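Local coordinates for protein PaaA (Enterobacter agglomerans, PDB 5FF5) that probably acts as an E1-like adenylyltransferase of the ThiF family in the post-translational Claisen condensation and decarboxylation that lead to the bicyclic core of pantocin A, at residues Phe138-Trp143 with Leu159-Gly164; Gln175-Thr180 with Asp189-Thr194; Gly184-Asp189 with Thr206-Ala211. All blocks are in the same frame, centred on the assembly; numbering follows the deposited sequence. Where two conformers were deposited one is given.

Interaction 1: residues Phe138-Trp143 with Leu159-Gly164; sequences FGMGGW and LRLIDG. With SO4 (sulfate ion), chain C.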
loop_
_atom_site.group_PDB
_atom_site.type_symbol
_atom_site.label_atom_id
_atom_site.label_comp_id
_atom_site.label_asym_id
_atom_site.label_seq_id
_atom_site.Cartn_x
_atom_site.Cartn_y
_atom_site.Cartn_z
ATOM N N PHE A 138 10.773 -4.298 -15.680
ATOM C CA PHE A 138 10.795 -5.458 -16.540
ATOM C C PHE A 138 9.678 -6.399 -16.171
ATOM O O PHE A 138 9.817 -7.196 -15.266
ATOM C CB PHE A 138 12.169 -6.147 -16.470
ATOM C CG PHE A 138 13.234 -5.417 -17.240
ATOM C CD1 PHE A 138 13.470 -5.721 -18.571
ATOM C CD2 PHE A 138 13.949 -4.391 -16.658
ATOM C CE1 PHE A 138 14.412 -5.035 -19.292
ATOM C CE2 PHE A 138 14.885 -3.699 -17.368
ATOM C CZ PHE A 138 15.123 -4.022 -18.686
ATOM N N GLY A 139 8.562 -6.294 -16.875
ATOM C CA GLY A 139 7.450 -7.207 -16.676
ATOM C C GLY A 139 6.260 -6.546 -15.995
ATOM O O GLY A 139 6.390 -6.002 -14.892
HETATM N N MSE A 140 5.096 -6.593 -16.639
HETATM C CA MSE A 140 3.914 -5.962 -16.073
HETATM C C MSE A 140 2.894 -6.975 -15.536
HETATM O O MSE A 140 1.683 -6.849 -15.747
HETATM C CB MSE A 140 3.282 -5.042 -17.109
HETATM C CG MSE A 140 4.161 -3.833 -17.448
HETATM SE SE MSE A 140 4.404 -2.541 -15.975
HETATM C CE MSE A 140 6.204 -3.053 -15.467
ATOM N N GLY A 141 3.409 -7.979 -14.837
ATOM C CA GLY A 141 2.595 -8.879 -14.045
ATOM C C GLY A 141 2.156 -8.184 -12.764
ATOM O O GLY A 141 2.112 -6.949 -12.690
ATOM N N GLY A 142 1.759 -8.988 -11.781
ATOM C CA GLY A 142 1.357 -8.492 -10.482
ATOM C C GLY A 142 2.320 -7.495 -9.857
ATOM O O GLY A 142 1.980 -6.324 -9.697
ATOM N N TRP A 143 3.515 -7.941 -9.478
ATOM C CA TRP A 143 4.447 -7.033 -8.814
ATOM C C TRP A 143 4.684 -5.824 -9.713
ATOM O O TRP A 143 4.802 -4.700 -9.239
ATOM C CB TRP A 143 5.778 -7.732 -8.482
ATOM C CG TRP A 143 6.584 -8.183 -9.667
ATOM C CD1 TRP A 143 6.530 -9.407 -10.292
ATOM C CD2 TRP A 143 7.613 -7.433 -10.346
ATOM N NE1 TRP A 143 7.442 -9.452 -11.333
ATOM C CE2 TRP A 143 8.122 -8.262 -11.386
ATOM C CE3 TRP A 143 8.147 -6.144 -10.187
ATOM C CZ2 TRP A 143 9.140 -7.842 -12.252
ATOM C CZ3 TRP A 143 9.165 -5.729 -11.059
ATOM C CH2 TRP A 143 9.645 -6.579 -12.077
ATOM N N LEU A 159 8.526 6.457 -17.120
ATOM C CA LEU A 159 8.401 5.029 -16.914
ATOM C C LEU A 159 8.679 4.282 -18.196
ATOM O O LEU A 159 8.078 4.590 -19.214
ATOM C CB LEU A 159 7.003 4.680 -16.392
ATOM C CG LEU A 159 6.722 4.852 -14.892
ATOM C CD1 LEU A 159 5.299 4.465 -14.594
ATOM C CD2 LEU A 159 7.661 4.007 -14.053
ATOM N N ARG A 160 9.618 3.335 -18.153
ATOM C CA ARG A 160 9.854 2.427 -19.276
ATOM C C ARG A 160 9.249 1.087 -18.962
ATOM O O ARG A 160 9.742 0.394 -18.080
ATOM C CB ARG A 160 11.340 2.215 -19.552
ATOM C CG ARG A 160 12.131 3.462 -19.795
ATOM C CD ARG A 160 13.586 3.128 -20.091
ATOM N NE ARG A 160 13.789 2.635 -21.450
ATOM C CZ ARG A 160 13.931 3.420 -22.512
ATOM N NH1 ARG A 160 13.877 4.740 -22.369
ATOM N NH2 ARG A 160 14.127 2.887 -23.714
ATOM N N LEU A 161 8.195 0.708 -19.679
ATOM C CA LEU A 161 7.531 -0.563 -19.415
ATOM C C LEU A 161 7.920 -1.556 -20.491
ATOM O O LEU A 161 7.848 -1.240 -21.671
ATOM C CB LEU A 161 6.016 -0.408 -19.371
ATOM C CG LEU A 161 5.459 0.714 -18.514
ATOM C CD1 LEU A 161 3.974 0.723 -18.710
ATOM C CD2 LEU A 161 5.819 0.491 -17.061
ATOM N N ILE A 162 8.305 -2.760 -20.071
ATOM C CA ILE A 162 8.768 -3.813 -20.972
ATOM C C ILE A 162 7.907 -5.053 -20.813
ATOM O O ILE A 162 7.974 -5.707 -19.786
ATOM C CB ILE A 162 10.240 -4.205 -20.655
ATOM C CG1 ILE A 162 11.080 -2.980 -20.289
ATOM C CG2 ILE A 162 10.837 -5.037 -21.759
ATOM C CD1 ILE A 162 10.851 -1.793 -21.178
ATOM N N ASP A 163 7.132 -5.413 -21.824
ATOM C CA ASP A 163 6.288 -6.593 -21.697
ATOM C C ASP A 163 5.615 -7.031 -23.001
ATOM O O ASP A 163 5.113 -6.208 -23.774
ATOM C CB ASP A 163 5.230 -6.328 -20.637
ATOM C CG ASP A 163 4.477 -7.569 -20.231
ATOM O OD1 ASP A 163 3.628 -8.029 -21.031
ATOM O OD2 ASP A 163 4.730 -8.075 -19.111
ATOM N N GLY A 164 5.585 -8.341 -23.231
ATOM C CA GLY A 164 5.020 -8.873 -24.457
ATOM C C GLY A 164 3.641 -9.501 -24.322
ATOM O O GLY A 164 3.135 -10.096 -25.283
HETATM S S SO4 C . 1.626 -12.392 -11.500
HETATM O O1 SO4 C . 1.303 -12.643 -10.090
HETATM O O2 SO4 C . 0.566 -11.601 -12.107
HETATM O O3 SO4 C . 1.712 -13.636 -12.276
HETATM O O4 SO4 C . 2.884 -11.638 -11.571
#
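D163 reaches with its carboxylate to the facing segment and takes the backbone amide of M140, a selenomethionine, inside a glycine-rich turn. The bond from M140 N to D163 OD2 is 2.9 Å long and almost straight (173° at the hydrogen), yet it meets OD2 on the anti side, 34° out of the carboxylate plane. CG of D163 stands opposite its own backbone N (chi1 -169°), which carries the carboxylate over to the turn; the second oxygen, OD1, takes the amide of D165. The backbones of F138 and I162 pair as neighbouring parallel strands, and G139 N gives a weak bond to I162 O at 3.0 Å before the chain leaves the sheet. F138 and I162 project together from one face of the sheet: I162 CG1 sits over the phenyl face in a CH-pi contact, 4.2 Å from the centroid of the F138 ring. M140 bends at its second and third torsions and lays SE across L161 at about a right angle, with L161 CD2 3.5 Å from M140 SE. Beyond G141, the N-cap of helix 142-153, a sulfate, probably from the crystallisation liquor, is hydrogen-bonded by G142 N through O4 and O2, each 2.9 Å away, and by R174 NE. A strand, a GxGxxG-like turn and a helix whose first amide binds an anion, with an acidic residue just past the next strand, are typical of the nucleotide-binding beta-alpha-beta unit of Rossmann-type folds, consistent with ThiF-family membership.

Interaction 2: residues Gln175-Thr180 with Asp189-Thr194; sequences QVLYRT and DAAKDT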
loop_
_atom_site.group_PDB
_atom_site.type_symbol
_atom_site.label_atom_id
_atom_site.label_comp_id
_atom_site.label_asym_id
_atom_site.label_seq_id
_atom_site.Cartn_x
_atom_site.Cartn_y
_atom_site.Cartn_z
ATOM N N GLN A 175 -3.536 -7.533 -11.128
ATOM C CA GLN A 175 -2.735 -6.584 -11.882
ATOM C C GLN A 175 -3.534 -5.292 -12.048
ATOM O O GLN A 175 -4.409 -5.214 -12.914
ATOM C CB GLN A 175 -2.356 -7.201 -13.226
ATOM C CG GLN A 175 -1.977 -8.698 -13.117
ATOM C CD GLN A 175 -1.223 -9.229 -14.328
ATOM O OE1 GLN A 175 -0.904 -8.482 -15.252
ATOM N NE2 GLN A 175 -0.929 -10.525 -14.322
ATOM N N VAL A 176 -3.197 -4.276 -11.246
ATOM C CA VAL A 176 -4.039 -3.079 -11.005
ATOM C C VAL A 176 -4.144 -2.032 -12.116
ATOM O O VAL A 176 -5.064 -1.210 -12.097
ATOM C CB VAL A 176 -3.563 -2.328 -9.730
ATOM C CG1 VAL A 176 -2.192 -1.674 -9.944
ATOM C CG2 VAL A 176 -4.593 -1.295 -9.297
ATOM N N LEU A 177 -3.197 -2.039 -13.059
ATOM C CA LEU A 177 -3.181 -1.077 -14.167
ATOM C C LEU A 177 -4.169 -1.461 -15.264
ATOM O O LEU A 177 -4.372 -0.699 -16.218
ATOM C CB LEU A 177 -1.780 -0.977 -14.763
ATOM C CG LEU A 177 -0.754 -0.192 -13.976
ATOM C CD1 LEU A 177 0.522 -0.069 -14.754
ATOM C CD2 LEU A 177 -1.324 1.180 -13.716
ATOM N N TYR A 178 -4.772 -2.645 -15.116
ATOM C CA TYR A 178 -5.660 -3.194 -16.131
ATOM C C TYR A 178 -7.077 -3.322 -15.590
ATOM O O TYR A 178 -7.312 -4.010 -14.601
ATOM C CB TYR A 178 -5.168 -4.571 -16.607
ATOM C CG TYR A 178 -3.683 -4.669 -16.848
ATOM C CD1 TYR A 178 -3.001 -3.684 -17.528
ATOM C CD2 TYR A 178 -2.960 -5.756 -16.383
ATOM C CE1 TYR A 178 -1.636 -3.775 -17.732
ATOM C CE2 TYR A 178 -1.591 -5.861 -16.587
ATOM C CZ TYR A 178 -0.932 -4.867 -17.262
ATOM O OH TYR A 178 0.433 -4.961 -17.470
ATOM N N ARG A 179 -8.021 -2.696 -16.282
ATOM C CA ARG A 179 -9.424 -2.745 -15.902
ATOM C C ARG A 179 -10.177 -3.641 -16.861
ATOM O O ARG A 179 -9.629 -4.036 -17.880
ATOM C CB ARG A 179 -10.033 -1.344 -15.891
ATOM C CG ARG A 179 -9.492 -0.431 -14.786
ATOM C CD ARG A 179 -9.240 0.973 -15.331
ATOM N NE ARG A 179 -9.398 2.000 -14.304
ATOM C CZ ARG A 179 -10.413 2.856 -14.238
ATOM N NH1 ARG A 179 -11.396 2.818 -15.127
ATOM N NH2 ARG A 179 -10.446 3.741 -13.261
ATOM N N THR A 180 -11.419 -3.981 -16.531
ATOM C CA THR A 180 -12.191 -4.924 -17.342
ATOM C C THR A 180 -12.225 -4.583 -18.834
ATOM O O THR A 180 -12.048 -5.454 -19.667
ATOM C CB THR A 180 -13.614 -5.028 -16.841
ATOM O OG1 THR A 180 -13.589 -5.231 -15.422
ATOM C CG2 THR A 180 -14.304 -6.202 -17.485
ATOM N N ASP A 189 0.379 -1.237 -23.476
ATOM C CA ASP A 189 -0.488 -0.170 -23.983
ATOM C C ASP A 189 -1.664 0.096 -23.062
ATOM O O ASP A 189 -2.074 1.244 -22.880
ATOM C CB ASP A 189 -0.975 -0.471 -25.401
ATOM C CG ASP A 189 0.053 -0.100 -26.453
ATOM O OD1 ASP A 189 0.951 0.733 -26.159
ATOM O OD2 ASP A 189 -0.050 -0.625 -27.580
ATOM N N ALA A 190 -2.228 -0.958 -22.492
ATOM C CA ALA A 190 -3.271 -0.741 -21.522
ATOM C C ALA A 190 -2.653 0.030 -20.367
ATOM O O ALA A 190 -3.232 1.008 -19.884
ATOM C CB ALA A 190 -3.861 -2.044 -21.056
ATOM N N ALA A 191 -1.435 -0.369 -20.002
ATOM C CA ALA A 191 -0.701 0.230 -18.889
ATOM C C ALA A 191 -0.513 1.722 -19.077
ATOM O O ALA A 191 -0.777 2.511 -18.174
ATOM C CB ALA A 191 0.639 -0.439 -18.718
ATOM N N LYS A 192 -0.054 2.106 -20.258
ATOM C CA LYS A 192 0.186 3.504 -20.565
ATOM C C LYS A 192 -1.109 4.333 -20.461
ATOM O O LYS A 192 -1.100 5.408 -19.869
ATOM C CB LYS A 192 0.812 3.626 -21.957
ATOM C CG LYS A 192 1.283 5.006 -22.321
ATOM C CD LYS A 192 1.887 5.023 -23.701
ATOM C CE LYS A 192 2.484 6.385 -24.015
ATOM N NZ LYS A 192 3.156 6.455 -25.352
ATOM N N ASP A 193 -2.217 3.830 -21.003
ATOM C CA ASP A 193 -3.514 4.522 -20.922
ATOM C C ASP A 193 -3.904 4.809 -19.476
ATOM O O ASP A 193 -4.353 5.914 -19.142
ATOM C CB ASP A 193 -4.615 3.701 -21.600
ATOM C CG ASP A 193 -4.461 3.633 -23.129
ATOM O OD1 ASP A 193 -3.807 4.549 -23.694
ATOM O OD2 ASP A 193 -4.983 2.660 -23.751
ATOM N N THR A 194 -3.724 3.806 -18.622
ATOM C CA THR A 194 -4.094 3.917 -17.219
ATOM C C THR A 194 -3.182 4.886 -16.475
ATOM O O THR A 194 -3.648 5.729 -15.714
ATOM C CB THR A 194 -4.039 2.550 -16.506
ATOM O OG1 THR A 194 -5.052 1.684 -17.025
ATOM C CG2 THR A 194 -4.270 2.719 -15.021
#
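L177 and Y178 press a type I beta turn, running from Q175 to Y178 within the Rossmann-like ThiF domain, against the first two turns of helix 187-198. At the start of the turn, Q175 O receives a weak bond from Y178 N, and Q175 OE1 lies in the plane of the Y178 ring at its edge. V176 faces the second subunit, where its carbonyl oxygen is bound by Y198 OH of that chain. L177 follows and makes the main apolar contact. Its two methyls divide the helix surface between them: CD1 of L177 reaches CB of A191 at 4.0 Å, and CD2 of L177 lies 3.6 Å from CG2 of T194. The L177 carbonyl is gripped as well, since T194 OG1 donates to L177 O over 2.6 Å. The hydroxyl approaches at a C=O...donor angle of 148°, tilted 26° from the carbonyl plane. With OG1 beside its own backbone N (chi1 -67°), T194 turns the hydroxyl to the loop and leaves CG2 for the leucine. Y178 then turns its CD1-CE1 edge to the helix: CD1 of Y178 is 4.0 Å from A190 CB, and CE1 of Y178 is 4.2 Å from A191 CB, with A191 N close to the ring plane at the same edge. The phenol is fixed at its far end by M140 O, to which Y178 OH is hydrogen-bonded. At the end of the segment the chain meets the dimer partner again, where T180 OG1 is hydrogen-bonded to R105 NH2 of the second subunit.

Interaction 3: residues Gly184-Asp189 with Thr206-Ala211; sequences GKNKVD and TFFEFA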
loop_
_atom_site.group_PDB
_atom_site.type_symbol
_atom_site.label_atom_id
_atom_site.label_comp_id
_atom_site.label_asym_id
_atom_site.label_seq_id
_atom_site.Cartn_x
_atom_site.Cartn_y
_atom_site.Cartn_z
ATOM N N GLY A 184 -7.766 -8.214 -23.566
ATOM C CA GLY A 184 -7.460 -8.438 -24.966
ATOM C C GLY A 184 -6.399 -7.477 -25.488
ATOM O O GLY A 184 -5.739 -7.741 -26.500
ATOM N N LYS A 185 -6.228 -6.363 -24.781
ATOM C CA LYS A 185 -5.249 -5.348 -25.147
ATOM C C LYS A 185 -3.841 -5.784 -24.797
ATOM O O LYS A 185 -3.658 -6.719 -24.014
ATOM C CB LYS A 185 -5.562 -4.031 -24.448
ATOM C CG LYS A 185 -6.889 -3.442 -24.816
ATOM C CD LYS A 185 -7.091 -2.119 -24.106
ATOM C CE LYS A 185 -8.481 -1.570 -24.385
ATOM N NZ LYS A 185 -8.629 -0.192 -23.849
ATOM N N ASN A 186 -2.850 -5.098 -25.368
ATOM C CA ASN A 186 -1.464 -5.301 -24.969
ATOM C C ASN A 186 -1.237 -4.685 -23.601
ATOM O O ASN A 186 -1.576 -3.519 -23.396
ATOM C CB ASN A 186 -0.499 -4.657 -25.970
ATOM C CG ASN A 186 -0.555 -5.286 -27.340
ATOM O OD1 ASN A 186 -1.054 -6.400 -27.511
ATOM N ND2 ASN A 186 -0.019 -4.575 -28.334
ATOM N N LYS A 187 -0.637 -5.437 -22.682
ATOM C CA LYS A 187 -0.413 -4.936 -21.319
ATOM C C LYS A 187 0.303 -3.571 -21.281
ATOM O O LYS A 187 -0.111 -2.689 -20.534
ATOM C CB LYS A 187 0.365 -5.960 -20.486
ATOM C CG LYS A 187 -0.419 -7.216 -20.143
ATOM C CD LYS A 187 0.302 -8.083 -19.124
ATOM C CE LYS A 187 -0.601 -9.203 -18.624
ATOM N NZ LYS A 187 0.130 -10.109 -17.691
ATOM N N VAL A 188 1.352 -3.385 -22.092
ATOM C CA VAL A 188 2.112 -2.137 -22.029
ATOM C C VAL A 188 1.270 -0.982 -22.525
ATOM O O VAL A 188 1.415 0.131 -22.047
ATOM C CB VAL A 188 3.412 -2.161 -22.876
ATOM C CG1 VAL A 188 4.495 -2.997 -22.205
ATOM C CG2 VAL A 188 3.125 -2.646 -24.260
ATOM N N ASP A 189 0.379 -1.237 -23.476
ATOM C CA ASP A 189 -0.488 -0.170 -23.983
ATOM C C ASP A 189 -1.664 0.096 -23.062
ATOM O O ASP A 189 -2.074 1.244 -22.880
ATOM C CB ASP A 189 -0.975 -0.471 -25.401
ATOM C CG ASP A 189 0.053 -0.100 -26.453
ATOM O OD1 ASP A 189 0.951 0.733 -26.159
ATOM O OD2 ASP A 189 -0.050 -0.625 -27.580
ATOM N N THR A 206 6.988 2.525 -24.008
ATOM C CA THR A 206 6.484 1.161 -23.955
ATOM C C THR A 206 7.179 0.263 -24.971
ATOM O O THR A 206 7.459 0.664 -26.085
ATOM C CB THR A 206 4.970 1.113 -24.191
ATOM O OG1 THR A 206 4.640 1.740 -25.443
ATOM C CG2 THR A 206 4.245 1.787 -23.019
ATOM N N PHE A 207 7.528 -0.935 -24.542
ATOM C CA PHE A 207 8.125 -1.891 -25.435
ATOM C C PHE A 207 7.346 -3.193 -25.443
ATOM O O PHE A 207 7.459 -4.002 -24.538
ATOM C CB PHE A 207 9.566 -2.112 -25.034
ATOM C CG PHE A 207 10.370 -0.862 -25.065
ATOM C CD1 PHE A 207 10.956 -0.429 -26.242
ATOM C CD2 PHE A 207 10.515 -0.091 -23.931
ATOM C CE1 PHE A 207 11.686 0.738 -26.275
ATOM C CE2 PHE A 207 11.250 1.080 -23.967
ATOM C CZ PHE A 207 11.828 1.493 -25.133
ATOM N N PHE A 208 6.596 -3.420 -26.511
ATOM C CA PHE A 208 5.796 -4.619 -26.575
ATOM C C PHE A 208 6.683 -5.774 -26.972
ATOM O O PHE A 208 6.748 -6.135 -28.142
ATOM C CB PHE A 208 4.632 -4.465 -27.546
ATOM C CG PHE A 208 3.799 -5.698 -27.666
ATOM C CD1 PHE A 208 3.502 -6.446 -26.541
ATOM C CD2 PHE A 208 3.267 -6.085 -28.880
ATOM C CE1 PHE A 208 2.731 -7.587 -26.632
ATOM C CE2 PHE A 208 2.489 -7.222 -28.970
ATOM C CZ PHE A 208 2.223 -7.975 -27.840
ATOM N N GLU A 209 7.405 -6.307 -25.988
ATOM C CA GLU A 209 8.290 -7.444 -26.198
ATOM C C GLU A 209 8.735 -8.017 -24.865
ATOM O O GLU A 209 8.721 -7.310 -23.872
ATOM C CB GLU A 209 9.503 -7.005 -26.987
ATOM C CG GLU A 209 10.478 -6.166 -26.178
ATOM C CD GLU A 209 11.696 -5.743 -26.990
ATOM O OE1 GLU A 209 11.578 -4.735 -27.723
ATOM O OE2 GLU A 209 12.749 -6.432 -26.924
ATOM N N PHE A 210 9.185 -9.269 -24.834
ATOM C CA PHE A 210 9.786 -9.792 -23.604
ATOM C C PHE A 210 11.290 -9.540 -23.610
ATOM O O PHE A 210 11.877 -9.240 -24.650
ATOM C CB PHE A 210 9.509 -11.283 -23.403
ATOM C CG PHE A 210 8.060 -11.620 -23.196
ATOM C CD1 PHE A 210 7.461 -11.393 -21.957
ATOM C CD2 PHE A 210 7.304 -12.193 -24.208
ATOM C CE1 PHE A 210 6.126 -11.712 -21.732
ATOM C CE2 PHE A 210 5.960 -12.513 -23.997
ATOM C CZ PHE A 210 5.369 -12.275 -22.757
ATOM N N ALA A 211 11.914 -9.638 -22.446
ATOM C CA ALA A 211 13.355 -9.463 -22.359
ATOM C C ALA A 211 14.089 -10.726 -22.803
ATOM O O ALA A 211 14.024 -11.762 -22.131
ATOM C CB ALA A 211 13.756 -9.088 -20.958
#
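F208 leaves the end of strand 203-207 and lays its ring against N186, the N-cap residue of helix 187-198. At the root of the side chain, F208 CB packs on CG2 of V188, 4.0 Å away. With CG opposite the backbone N (chi1 179°), the ring swings across to the amide of N186. F208 CG lies 4.0 Å from N186 ND2; further out, CD2 of F208 comes to 3.7 Å from the same nitrogen, and CE2 faces both ND2 and OD1. At the tip, F208 CZ is 3.7 Å from N186 OD1. The two planes are only 21° apart, so the amide lies nearly flat over one face of the ring, its carbon close to the ring centre and ND2 out toward the rim. Although it occupies the N-cap position, the N186 side chain makes no capping bond. F208 is itself the centre of an inverse gamma turn, by which the chain bends as it leaves the strand. Beside this stack, V188 meets T206 CB to CB at 3.9 Å, and T206 CG2 lies 3.4 Å from V188 O. D189 OD1 and T206 OG1 approach to 3.9 Å, too far for a hydrogen bond. With no hydrogen bond across the segments, this surface contact rests on dispersion and the near-parallel stacking of amide and ring, and would be expected to be less strictly directional than a hydrogen bond.

Overall arrangement
From the N terminus, interaction 1 comes first: strand 134-138 passes through the glycine turn and helix 142-153 and returns on strand 158-162, completing a beta-alpha-beta unit before the other two contacts open. Interactions 2 and 3 follow and cross, their segments alternating along the chain and sharing D189. Interaction 2 folds the loop after strand 158-162 back onto helix 187-198, near the second subunit; interaction 3 joins the start of that helix to the end of strand 203-207. This strand borders 158-162, its F207 backbone pairing with L161 and D163 of interaction 1. L161 also packs on A191, so one helix covers the sheet edge while bearing the loop.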